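Local coordinates for protein arabinofuranosidase (Bifidobacterium longum, PDB 2Y2W) that hydrolyses terminal alpha-L-arabinofuranosyl bonds in arabinans and arabinoxylan, as a family 51 glycoside hydrolase that helps break down plant cell wall polysaccharides, at residues Asp98-Thr106 against Phe431-Leu439; Met225-Asp235 against Trp266-Ala274. All blocks are in the same frame, centred on the assembly; numbering follows the deposited sequence.

Interaction 1 sets a helix of the eight-stranded parallel barrel against 431-439, on a helix between the barrel and the C-terminal beta-sheet; interaction 2 joins two barrel helices. They lie on opposite sides of the chain's centre, with their nearest atoms about 21 Å apart. Interaction 1 is the more buried and lies closer to that centre. Interaction 2, nested in sequence between the two segments of interaction 1, is only partly buried, with other subunits close by. Each is apolar at heart and has no direct hydrogen bond across it. The bridging water joins two backbone carbonyls in interaction 1, whereas in interaction 2 it links a glutamate to a lysine.

Interaction 1 (Asp98-Thr106 against Phe431-Leu439); sequences DLVKELGVT and FYPFAEAAL
L103 is the residue to follow, reaching from the last turn of its helix between F431 and F434. L103 CB lies 3.8 Å from F431 CE2. One bond further out, L103 CG lies 3.6 Å from F434 CD1. With CG anti to the backbone N (chi1 -169°), the branch runs between the two rings, and CD1 ends over one face of F431, 3.7 Å from the ring centroid and 17° off the normal, a CH-pi contact. L103 CD1 also lies 3.5 Å from F434 CD1 and from F431 O. L103 O sits at the edge of the F434 ring and also receives a CA-H...O contact from A435 CA at 3.5 Å. G104 follows in a Schellman motif, and with no side chain it lets this end of the helix pass close to A438 CB; a water donates to G104 O and A438 O. E102 lays its OE2 near F431 CE1, carboxylate and ring almost perpendicular, while R427 holds the acid in a salt bridge. The helices meet at 60°, I417 of strand 417-419 touching L99, L103 and F431. Barrel helix 94-103 thus meets helix 431-440, whose other side lies on strand 512-518 of the C-terminal beta-sheet.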
loop_
_atom_site.group_PDB
_atom_site.type_symbol
_atom_site.label_atom_id
_atom_site.label_comp_id
_atom_site.label_asym_id
_atom_site.label_seq_id
_atom_site.Cartn_x
_atom_site.Cartn_y
_atom_site.Cartn_z
ATOM N N ASP D 98 -25.287 31.451 -14.116
ATOM C CA ASP D 98 -25.605 32.205 -15.330
ATOM C C ASP D 98 -24.357 32.486 -16.166
ATOM O O ASP D 98 -24.393 32.371 -17.392
ATOM C CB ASP D 98 -26.323 33.519 -14.991
ATOM C CG ASP D 98 -27.760 33.309 -14.521
ATOM O OD1 ASP D 98 -28.349 32.235 -14.793
ATOM O OD2 ASP D 98 -28.306 34.230 -13.876
ATOM N N LEU D 99 -23.261 32.841 -15.498
ATOM C CA LEU D 99 -21.988 33.099 -16.176
ATOM C C LEU D 99 -21.284 31.828 -16.655
ATOM O O LEU D 99 -20.476 31.883 -17.582
ATOM C CB LEU D 99 -21.048 33.929 -15.293
ATOM C CG LEU D 99 -21.428 35.391 -15.024
ATOM C CD1 LEU D 99 -20.408 36.047 -14.116
ATOM C CD2 LEU D 99 -21.565 36.185 -16.315
ATOM N N VAL D 100 -21.587 30.693 -16.026
ATOM C CA VAL D 100 -21.051 29.401 -16.467
ATOM C C VAL D 100 -21.699 29.009 -17.791
ATOM O O VAL D 100 -21.017 28.551 -18.713
ATOM C CB VAL D 100 -21.243 28.285 -15.400
ATOM C CG1 VAL D 100 -20.903 26.906 -15.967
ATOM C CG2 VAL D 100 -20.393 28.572 -14.168
ATOM N N LYS D 101 -23.015 29.201 -17.870
ATOM C CA LYS D 101 -23.775 29.004 -19.102
ATOM C C LYS D 101 -23.238 29.915 -20.204
ATOM O O LYS D 101 -22.966 29.458 -21.314
ATOM C CB LYS D 101 -25.271 29.270 -18.855
ATOM C CG LYS D 101 -26.180 29.124 -20.083
ATOM C CD LYS D 101 -26.468 27.664 -20.420
ATOM C CE LYS D 101 -27.429 27.539 -21.597
ATOM N NZ LYS D 101 -26.769 27.796 -22.917
ATOM N N GLU D 102 -23.073 31.197 -19.878
ATOM C CA GLU D 102 -22.548 32.191 -20.812
ATOM C C GLU D 102 -21.122 31.867 -21.259
ATOM O O GLU D 102 -20.725 32.207 -22.374
ATOM C CB GLU D 102 -22.597 33.588 -20.188
ATOM C CG GLU D 102 -22.430 34.727 -21.194
ATOM C CD GLU D 102 -22.430 36.101 -20.545
ATOM O OE1 GLU D 102 -23.331 36.384 -19.720
ATOM O OE2 GLU D 102 -21.525 36.898 -20.871
ATOM N N LEU D 103 -20.364 31.207 -20.387
ATOM C CA LEU D 103 -18.990 30.823 -20.692
ATOM C C LEU D 103 -18.915 29.625 -21.637
ATOM O O LEU D 103 -17.942 29.474 -22.373
ATOM C CB LEU D 103 -18.211 30.547 -19.402
ATOM C CG LEU D 103 -16.689 30.374 -19.445
ATOM C CD1 LEU D 103 -15.992 31.583 -20.060
ATOM C CD2 LEU D 103 -16.163 30.107 -18.049
ATOM N N GLY D 104 -19.940 28.777 -21.613
ATOM C CA GLY D 104 -20.019 27.630 -22.517
ATOM C C GLY D 104 -19.203 26.432 -22.070
ATOM O O GLY D 104 -18.691 25.679 -22.899
ATOM N N VAL D 105 -19.078 26.258 -20.756
ATOM C CA VAL D 105 -18.417 25.088 -20.178
ATOM C C VAL D 105 -19.329 23.867 -20.331
ATOM O O VAL D 105 -20.524 23.938 -20.041
ATOM C CB VAL D 105 -18.061 25.310 -18.681
ATOM C CG1 VAL D 105 -17.281 24.121 -18.121
ATOM C CG2 VAL D 105 -17.261 26.601 -18.498
ATOM N N THR D 106 -18.755 22.757 -20.791
ATOM C CA THR D 106 -19.512 21.535 -21.071
ATOM C C THR D 106 -19.252 20.429 -20.053
ATOM O O THR D 106 -20.105 19.572 -19.824
ATOM C CB THR D 106 -19.158 20.975 -22.454
ATOM O OG1 THR D 106 -17.741 20.777 -22.530
ATOM C CG2 THR D 106 -19.604 21.925 -23.562
ATOM N N PHE D 431 -12.338 35.570 -19.689
ATOM C CA PHE D 431 -13.696 35.073 -19.930
ATOM C C PHE D 431 -14.078 35.120 -21.409
ATOM O O PHE D 431 -14.639 34.162 -21.946
ATOM C CB PHE D 431 -14.695 35.901 -19.111
ATOM C CG PHE D 431 -16.107 35.390 -19.158
ATOM C CD1 PHE D 431 -16.955 35.731 -20.209
ATOM C CD2 PHE D 431 -16.599 34.587 -18.134
ATOM C CE1 PHE D 431 -18.265 35.266 -20.249
ATOM C CE2 PHE D 431 -17.912 34.116 -18.163
ATOM C CZ PHE D 431 -18.745 34.457 -19.222
ATOM N N TYR D 432 -13.761 36.238 -22.053
ATOM C CA TYR D 432 -14.250 36.549 -23.398
ATOM C C TYR D 432 -13.669 35.701 -24.544
ATOM O O TYR D 432 -14.404 35.355 -25.467
ATOM C CB TYR D 432 -14.104 38.050 -23.683
ATOM C CG TYR D 432 -14.811 38.933 -22.670
ATOM C CD1 TYR D 432 -16.187 39.156 -22.747
ATOM C CD2 TYR D 432 -14.104 39.543 -21.631
ATOM C CE1 TYR D 432 -16.842 39.967 -21.818
ATOM C CE2 TYR D 432 -14.751 40.353 -20.694
ATOM C CZ TYR D 432 -16.119 40.561 -20.795
ATOM O OH TYR D 432 -16.767 41.364 -19.879
ATOM N N PRO D 433 -12.358 35.369 -24.500
ATOM C CA PRO D 433 -11.841 34.477 -25.543
ATOM C C PRO D 433 -12.361 33.048 -25.423
ATOM O O PRO D 433 -12.491 32.355 -26.438
ATOM C CB PRO D 433 -10.322 34.504 -25.319
ATOM C CG PRO D 433 -10.068 35.719 -24.524
ATOM C CD PRO D 433 -11.269 35.886 -23.654
ATOM N N PHE D 434 -12.652 32.617 -24.195
ATOM C CA PHE D 434 -13.175 31.274 -23.948
ATOM C C PHE D 434 -14.620 31.149 -24.426
ATOM O O PHE D 434 -14.955 30.215 -25.158
ATOM C CB PHE D 434 -13.062 30.903 -22.464
ATOM C CG PHE D 434 -13.291 29.442 -22.187
ATOM C CD1 PHE D 434 -14.574 28.953 -21.953
ATOM C CD2 PHE D 434 -12.222 28.551 -22.167
ATOM C CE1 PHE D 434 -14.790 27.602 -21.698
ATOM C CE2 PHE D 434 -12.427 27.195 -21.914
ATOM C CZ PHE D 434 -13.714 26.720 -21.678
ATOM N N ALA D 435 -15.464 32.095 -24.012
ATOM C CA ALA D 435 -16.877 32.120 -24.399
ATOM C C ALA D 435 -17.075 32.034 -25.916
ATOM O O ALA D 435 -17.842 31.198 -26.397
ATOM C CB ALA D 435 -17.556 33.360 -23.838
ATOM N N GLU D 436 -16.371 32.885 -26.659
ATOM C CA GLU D 436 -16.451 32.899 -28.119
ATOM C C GLU D 436 -16.085 31.561 -28.754
ATOM O O GLU D 436 -16.781 31.091 -29.657
ATOM C CB GLU D 436 -15.581 34.014 -28.705
ATOM C CG GLU D 436 -16.358 35.276 -29.056
ATOM C CD GLU D 436 -17.289 35.089 -30.247
ATOM O OE1 GLU D 436 -16.932 34.341 -31.185
ATOM O OE2 GLU D 436 -18.380 35.700 -30.244
ATOM N N ALA D 437 -14.999 30.957 -28.279
ATOM C CA ALA D 437 -14.564 29.658 -28.776
ATOM C C ALA D 437 -15.559 28.566 -28.386
ATOM O O ALA D 437 -15.874 27.694 -29.191
ATOM C CB ALA D 437 -13.175 29.329 -28.265
ATOM N N ALA D 438 -16.066 28.638 -27.157
ATOM C CA ALA D 438 -16.984 27.630 -26.634
ATOM C C ALA D 438 -18.343 27.634 -27.327
ATOM O O ALA D 438 -18.953 26.579 -27.497
ATOM C CB ALA D 438 -17.157 27.797 -25.128
ATOM N N LEU D 439 -18.805 28.814 -27.733
ATOM C CA LEU D 439 -20.144 28.960 -28.308
ATOM C C LEU D 439 -20.217 28.908 -29.840
ATOM O O LEU D 439 -21.309 28.778 -30.398
ATOM C CB LEU D 439 -20.828 30.235 -27.787
ATOM C CG LEU D 439 -21.382 30.225 -26.356
ATOM C CD1 LEU D 439 -21.763 31.632 -25.918
ATOM C CD2 LEU D 439 -22.572 29.280 -26.209
HETATM O O HOH W 1 -19.974 25.173 -25.443
#

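Interaction 2 (Met225-Asp235 against Trp266-Ala274); sequences MSPEEYAGAVD and WEKTVLTKA
Apolar packing does most of the work, with V270 set as a knob into the hole formed by P227, Y230, A231 and V234. Its CG2 reaches the edge of the Y230 ring, 3.7 Å from CD2, and its CG1 meets V234 CG1. A274 CB lies 3.8 Å from V234 CG1 and as far from D235 CA. Small residues let the helices run close, 8.4 Å between axes crossing at -28°; A231 CB rests 3.8 Å from V270 CA.

The aromatic pair is slid apart: Y230 and W266 have planes 24° from parallel but centroids 5.6 Å apart, so they barely overlap, touching through Y230 CD2 and W266 CZ2. W266 CG stands anti to the backbone N (chi1 174°), which carries the six-membered ring toward the start of the other helix, where CZ3 comes 3.5 Å from P227 N.

Polar contact is indirect. A water donates to E228 O and E228 OE1 and accepts from K273 NZ, while E228 OE1 and K273 NZ stay 4.9 Å apart. Y230 OH bonds to I212 and C253, W266 NE1 to C253 O, and D235 OD2 to H224 of a second subunit.

The chemistry thus divides by depth: inner aromatics tie the helices to barrel strand ends, W266 about 8 Å, side chain to side chain, from E215, probably the catalytic proton donor/acceptor; E228 and K273 meet through water, without a direct salt bridge.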
loop_
_atom_site.group_PDB
_atom_site.type_symbol
_atom_site.label_atom_id
_atom_site.label_comp_id
_atom_site.label_asym_id
_atom_site.label_seq_id
_atom_site.Cartn_x
_atom_site.Cartn_y
_atom_site.Cartn_z
ATOM N N MET D 225 4.293 9.611 -6.140
ATOM C CA MET D 225 4.842 8.332 -6.562
ATOM C C MET D 225 5.971 8.468 -7.579
ATOM O O MET D 225 6.167 9.528 -8.179
ATOM C CB MET D 225 3.729 7.451 -7.144
ATOM C CG MET D 225 2.768 6.866 -6.122
ATOM S SD MET D 225 1.457 5.943 -6.941
ATOM C CE MET D 225 0.463 5.419 -5.545
ATOM N N SER D 226 6.719 7.381 -7.742
ATOM C CA SER D 226 7.657 7.225 -8.841
ATOM C C SER D 226 6.864 6.783 -10.075
ATOM O O SER D 226 5.690 6.421 -9.952
ATOM C CB SER D 226 8.726 6.190 -8.474
ATOM O OG SER D 226 8.144 5.012 -7.937
ATOM N N PRO D 227 7.485 6.823 -11.271
ATOM C CA PRO D 227 6.783 6.328 -12.459
ATOM C C PRO D 227 6.316 4.868 -12.340
ATOM O O PRO D 227 5.205 4.552 -12.767
ATOM C CB PRO D 227 7.824 6.479 -13.579
ATOM C CG PRO D 227 9.130 6.710 -12.885
ATOM C CD PRO D 227 8.785 7.420 -11.625
ATOM N N GLU D 228 7.145 4.003 -11.757
ATOM C CA GLU D 228 6.812 2.580 -11.627
ATOM C C GLU D 228 5.678 2.324 -10.630
ATOM O O GLU D 228 4.778 1.525 -10.903
ATOM C CB GLU D 228 8.053 1.756 -11.261
ATOM C CG GLU D 228 9.086 1.628 -12.387
ATOM C CD GLU D 228 8.721 0.581 -13.446
ATOM O OE1 GLU D 228 7.775 -0.211 -13.228
ATOM O OE2 GLU D 228 9.395 0.544 -14.503
ATOM N N GLU D 229 5.727 3.006 -9.485
ATOM C CA GLU D 229 4.688 2.900 -8.459
ATOM C C GLU D 229 3.307 3.266 -9.002
ATOM O O GLU D 229 2.335 2.541 -8.765
ATOM C CB GLU D 229 5.021 3.776 -7.246
ATOM C CG GLU D 229 5.960 3.133 -6.226
ATOM C CD GLU D 229 6.559 4.139 -5.240
ATOM O OE1 GLU D 229 6.138 5.319 -5.233
ATOM O OE2 GLU D 229 7.460 3.746 -4.468
ATOM N N TYR D 230 3.228 4.383 -9.728
ATOM C CA TYR D 230 1.960 4.846 -10.293
ATOM C C TYR D 230 1.467 3.944 -11.419
ATOM O O TYR D 230 0.278 3.627 -11.477
ATOM C CB TYR D 230 2.037 6.308 -10.759
ATOM C CG TYR D 230 0.716 6.839 -11.283
ATOM C CD1 TYR D 230 -0.327 7.151 -10.411
ATOM C CD2 TYR D 230 0.507 7.016 -12.652
ATOM C CE1 TYR D 230 -1.545 7.628 -10.886
ATOM C CE2 TYR D 230 -0.709 7.495 -13.141
ATOM C CZ TYR D 230 -1.728 7.796 -12.251
ATOM O OH TYR D 230 -2.929 8.272 -12.721
ATOM N N ALA D 231 2.379 3.535 -12.300
ATOM C CA ALA D 231 2.059 2.599 -13.381
ATOM C C ALA D 231 1.369 1.349 -12.837
ATOM O O ALA D 231 0.319 0.947 -13.344
ATOM C CB ALA D 231 3.315 2.227 -14.161
ATOM N N GLY D 232 1.955 0.757 -11.797
ATOM C CA GLY D 232 1.364 -0.391 -11.111
ATOM C C GLY D 232 0.004 -0.091 -10.502
ATOM O O GLY D 232 -0.916 -0.902 -10.593
ATOM N N ALA D 233 -0.121 1.086 -9.893
ATOM C CA ALA D 233 -1.356 1.485 -9.218
ATOM C C ALA D 233 -2.496 1.777 -10.198
ATOM O O ALA D 233 -3.608 1.278 -10.026
ATOM C CB ALA D 233 -1.104 2.679 -8.311
ATOM N N VAL D 234 -2.209 2.577 -11.225
ATOM C CA VAL D 234 -3.205 2.941 -12.231
ATOM C C VAL D 234 -3.647 1.730 -13.063
ATOM O O VAL D 234 -4.792 1.667 -13.506
ATOM C CB VAL D 234 -2.733 4.131 -13.129
ATOM C CG1 VAL D 234 -1.665 3.698 -14.132
ATOM C CG2 VAL D 234 -3.911 4.774 -13.845
ATOM N N ASP D 235 -2.746 0.768 -13.252
ATOM C CA ASP D 235 -3.081 -0.472 -13.946
ATOM C C ASP D 235 -4.117 -1.271 -13.162
ATOM O O ASP D 235 -5.060 -1.804 -13.749
ATOM C CB ASP D 235 -1.826 -1.317 -14.194
ATOM C CG ASP D 235 -2.130 -2.639 -14.896
ATOM O OD1 ASP D 235 -3.010 -2.675 -15.787
ATOM O OD2 ASP D 235 -1.476 -3.646 -14.556
ATOM N N TRP D 266 7.747 9.596 -17.905
ATOM C CA TRP D 266 6.631 9.272 -17.024
ATOM C C TRP D 266 5.507 8.649 -17.840
ATOM O O TRP D 266 5.070 7.535 -17.555
ATOM C CB TRP D 266 6.124 10.526 -16.304
ATOM C CG TRP D 266 4.887 10.298 -15.483
ATOM C CD1 TRP D 266 3.591 10.313 -15.922
ATOM C CD2 TRP D 266 4.830 10.026 -14.078
ATOM N NE1 TRP D 266 2.733 10.064 -14.879
ATOM C CE2 TRP D 266 3.466 9.886 -13.735
ATOM C CE3 TRP D 266 5.799 9.887 -13.074
ATOM C CZ2 TRP D 266 3.046 9.612 -12.429
ATOM C CZ3 TRP D 266 5.381 9.617 -11.776
ATOM C CH2 TRP D 266 4.016 9.483 -11.466
ATOM N N GLU D 267 5.060 9.380 -18.859
ATOM C CA GLU D 267 3.981 8.947 -19.741
ATOM C C GLU D 267 4.284 7.606 -20.403
ATOM O O GLU D 267 3.430 6.725 -20.439
ATOM C CB GLU D 267 3.700 10.009 -20.808
ATOM C CG GLU D 267 3.003 11.270 -20.290
ATOM C CD GLU D 267 3.951 12.281 -19.658
ATOM O OE1 GLU D 267 5.173 12.026 -19.578
ATOM O OE2 GLU D 267 3.463 13.349 -19.237
ATOM N N LYS D 268 5.507 7.451 -20.905
ATOM C CA LYS D 268 5.909 6.218 -21.572
ATOM C C LYS D 268 5.759 5.004 -20.659
ATOM O O LYS D 268 5.113 4.026 -21.030
ATOM C CB LYS D 268 7.341 6.323 -22.094
ATOM C CG LYS D 268 7.663 5.344 -23.215
ATOM C CD LYS D 268 8.888 5.768 -24.023
ATOM C CE LYS D 268 8.616 7.001 -24.890
ATOM N NZ LYS D 268 8.788 8.287 -24.149
ATOM N N THR D 269 6.341 5.084 -19.464
ATOM C CA THR D 269 6.307 3.984 -18.500
ATOM C C THR D 269 4.879 3.676 -18.042
ATOM O O THR D 269 4.456 2.516 -18.050
ATOM C CB THR D 269 7.200 4.282 -17.275
ATOM O OG1 THR D 269 8.500 4.689 -17.717
ATOM C CG2 THR D 269 7.340 3.049 -16.387
ATOM N N VAL D 270 4.147 4.721 -17.662
ATOM C CA VAL D 270 2.788 4.585 -17.137
ATOM C C VAL D 270 1.816 4.041 -18.187
ATOM O O VAL D 270 1.100 3.068 -17.929
ATOM C CB VAL D 270 2.283 5.927 -16.527
ATOM C CG1 VAL D 270 0.765 5.925 -16.323
ATOM C CG2 VAL D 270 3.003 6.212 -15.217
ATOM N N LEU D 271 1.812 4.651 -19.369
ATOM C CA LEU D 271 0.883 4.259 -20.430
ATOM C C LEU D 271 1.187 2.882 -21.023
ATOM O O LEU D 271 0.265 2.163 -21.388
ATOM C CB LEU D 271 0.801 5.326 -21.531
ATOM C CG LEU D 271 0.315 6.730 -21.139
ATOM C CD1 LEU D 271 0.403 7.680 -22.324
ATOM C CD2 LEU D 271 -1.099 6.720 -20.561
ATOM N N THR D 272 2.464 2.513 -21.105
ATOM C CA THR D 272 2.857 1.202 -21.636
ATOM C C THR D 272 2.249 0.055 -20.825
ATOM O O THR D 272 1.733 -0.907 -21.396
ATOM C CB THR D 272 4.403 1.045 -21.718
ATOM O OG1 THR D 272 4.937 2.031 -22.610
ATOM C CG2 THR D 272 4.797 -0.340 -22.224
ATOM N N LYS D 273 2.299 0.171 -19.500
ATOM C CA LYS D 273 1.787 -0.872 -18.614
ATOM C C LYS D 273 0.260 -0.895 -18.556
ATOM O O LYS D 273 -0.350 -1.960 -18.664
ATOM C CB LYS D 273 2.375 -0.728 -17.206
ATOM C CG LYS D 273 2.176 -1.956 -16.326
ATOM C CD LYS D 273 3.111 -1.940 -15.130
ATOM C CE LYS D 273 2.978 -3.214 -14.310
ATOM N NZ LYS D 273 3.932 -3.237 -13.162
ATOM N N ALA D 274 -0.349 0.276 -18.400
ATOM C CA ALA D 274 -1.789 0.366 -18.164
ATOM C C ALA D 274 -2.609 0.617 -19.433
ATOM O O ALA D 274 -3.804 0.914 -19.351
ATOM C CB ALA D 274 -2.079 1.431 -17.119
HETATM O O HOH W 2 5.566 -1.217 -12.212
#